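Putative acyl-CoA thioester hydrolase (Yersinia pestis KIM10+, PDB 5DM5) probably hydrolyses the thioester bond of acyl-CoA substrates, working as a hexamer of hot-dog-fold subunits. Local coordinates at residues M45-M48 / D49-G52. Numbering follows the deposited sequence.
Sequences MSQM and DIGG
Asp-49 N donates to Met-45 O at 2.9 Å, the first of four successive i to i+4 bonds that carry helix 43-60, the central "sausage" of the hot-dog fold, through this largely buried part of its course. Ile-50 N to Ser-46 O, Gly-51 N to Gln-47 O (2.8 Å) and Gly-52 N to Met-48 O follow, all close to straight. Gly-51 and Gly-52 are both buried and add no side chain; their N-H groups carry the last two bonds of the series.

The polar side chains find their partners beyond these residues: Ser-46, small enough to fold back on the helix, hydrogen-bonds through OG to Gly-42 O, and the longer Gln-47 carries its amide to strand 21-27, where OE1 meets Thr-26 OG1. In Asp-49, CG lies anti to the backbone N (chi1 -173°), which carries the carboxylate away from residues 45-48.

Packing completes the arrangement. Met-48, long and flexible, lies against the sheet, touching Ala-123 and Phe-125 of strand 118-129 and Ile-102 of strand 97-106. At the second subunit, Asp-49 OD1 receives a weak hydrogen bond from Gly-42 N of that chain, Met-45 meets its counterpart Met-45, and the branched hydrocarbon of Ile-50 packs on Phe-40 of the same neighbour. Within the helix Ile-50 runs alongside Gln-47, both side chains pointing the same way. Gln-47 is bent at chi2 (-63°), which brings the amide round beside the isoleucine, with NE2 3.3 Å from Ile-50 CD1, a plain side-by-side placement of amide and methyl. Closer to the backbone, Ile-50 CB lies 3.5 Å from Ser-46 O, the carbonyl oxygen that also accepts the Ile-50 N-H.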
ATOM      1  N   MET B  45       8.582  12.242   8.339  1.00 42.08           N
ATOM      2  CA  MET B  45       9.992  12.122   7.937  1.00 38.01           C
ATOM      3  C   MET B  45      10.189  11.480   6.557  1.00 38.61           C
ATOM      4  O   MET B  45      11.119  11.842   5.848  1.00 40.57           O
ATOM      5  CB  MET B  45      10.801  11.345   8.978  1.00 44.87           C
ATOM      6  CG  MET B  45      10.729  11.904  10.397  1.00 48.07           C
ATOM      7  SD  MET B  45      11.791  11.069  11.612  1.00 49.93           S
ATOM      8  CE  MET B  45      11.166   9.401  11.578  1.00 54.10           C
ATOM      9  N   SER B  46       9.322  10.538   6.177  1.00 41.16           N
ATOM     10  CA  SER B  46       9.391   9.916   4.849  1.00 42.09           C
ATOM     11  C   SER B  46       9.226  11.006   3.811  1.00 40.95           C
ATOM     12  O   SER B  46       9.971  11.077   2.836  1.00 43.78           O
ATOM     13  CB  SER B  46       8.283   8.875   4.651  1.00 43.26           C
ATOM     14  OG  SER B  46       8.306   7.875   5.649  1.00 48.74           O
ATOM     15  N   GLN B  47       8.242  11.867   4.053  1.00 38.66           N
ATOM     16  CA  GLN B  47       7.961  13.019   3.205  1.00 38.48           C
ATOM     17  C   GLN B  47       9.088  14.044   3.205  1.00 38.64           C
ATOM     18  O   GLN B  47       9.363  14.635   2.179  1.00 38.11           O
ATOM     19  CB  GLN B  47       6.656  13.682   3.625  1.00 41.76           C
ATOM     20  CG  GLN B  47       5.497  12.754   3.436  1.00 43.29           C
ATOM     21  CD  GLN B  47       5.302  12.402   1.983  1.00 46.41           C
ATOM     22  OE1 GLN B  47       4.716  13.173   1.221  1.00 55.53           O
ATOM     23  NE2 GLN B  47       5.872  11.272   1.568  1.00 43.85           N
ATOM     24  N   MET B  48       9.713  14.299   4.348  1.00 37.20           N
ATOM     25  CA  MET B  48      10.828  15.236   4.348  1.00 35.23           C
ATOM     26  C   MET B  48      12.035  14.713   3.575  1.00 34.45           C
ATOM     27  O   MET B  48      12.706  15.463   2.882  1.00 37.21           O
ATOM     28  CB  MET B  48      11.248  15.607   5.769  1.00 39.14           C
ATOM     29  CG  MET B  48      10.120  16.170   6.607  1.00 43.21           C
ATOM     30  SD  MET B  48      10.587  16.767   8.243  1.00 42.59           S
ATOM     31  CE  MET B  48      11.610  18.159   7.810  1.00 38.21           C
ATOM     32  N   ASP B  49      12.349  13.437   3.718  1.00 37.20           N
ATOM     33  CA  ASP B  49      13.456  12.865   2.956  1.00 36.43           C
ATOM     34  C   ASP B  49      13.128  12.905   1.471  1.00 35.09           C
ATOM     35  O   ASP B  49      13.984  13.182   0.649  1.00 33.40           O
ATOM     36  CB  ASP B  49      13.768  11.447   3.413  1.00 37.89           C
ATOM     37  CG  ASP B  49      15.010  10.884   2.765  1.00 37.67           C
ATOM     38  OD1 ASP B  49      15.368   9.734   3.059  1.00 42.80           O
ATOM     39  OD2 ASP B  49      15.596  11.536   1.896  1.00 39.33           O
ATOM     40  N   ILE B  50      11.880  12.613   1.124  1.00 37.90           N
ATOM     41  CA  ILE B  50      11.475  12.683  -0.278  1.00 38.56           C
ATOM     42  C   ILE B  50      11.593  14.078  -0.839  1.00 36.81           C
ATOM     43  O   ILE B  50      12.264  14.318  -1.841  1.00 40.05           O
ATOM     44  CB  ILE B  50      10.025  12.282  -0.477  1.00 38.01           C
ATOM     45  CG1 ILE B  50       9.812  10.811  -0.194  1.00 40.35           C
ATOM     46  CG2 ILE B  50       9.641  12.522  -1.906  1.00 43.86           C
ATOM     47  CD1 ILE B  50       8.390  10.373  -0.330  1.00 49.36           C
ATOM     48  N   GLY B  51      10.953  15.000  -0.144  1.00 35.62           N
ATOM     49  CA  GLY B  51      10.905  16.386  -0.530  1.00 36.29           C
ATOM     50  C   GLY B  51      12.287  16.961  -0.691  1.00 39.20           C
ATOM     51  O   GLY B  51      12.526  17.703  -1.622  1.00 47.09           O
ATOM     52  N   GLY B  52      13.215  16.619   0.195  1.00 39.00           N
ATOM     53  CA  GLY B  52      14.584  17.080   0.032  1.00 38.71           C
ATOM     54  C   GLY B  52      15.301  16.407  -1.140  1.00 39.98           C
ATOM     55  O   GLY B  52      16.056  17.040  -1.891  1.00 39.72           O
TER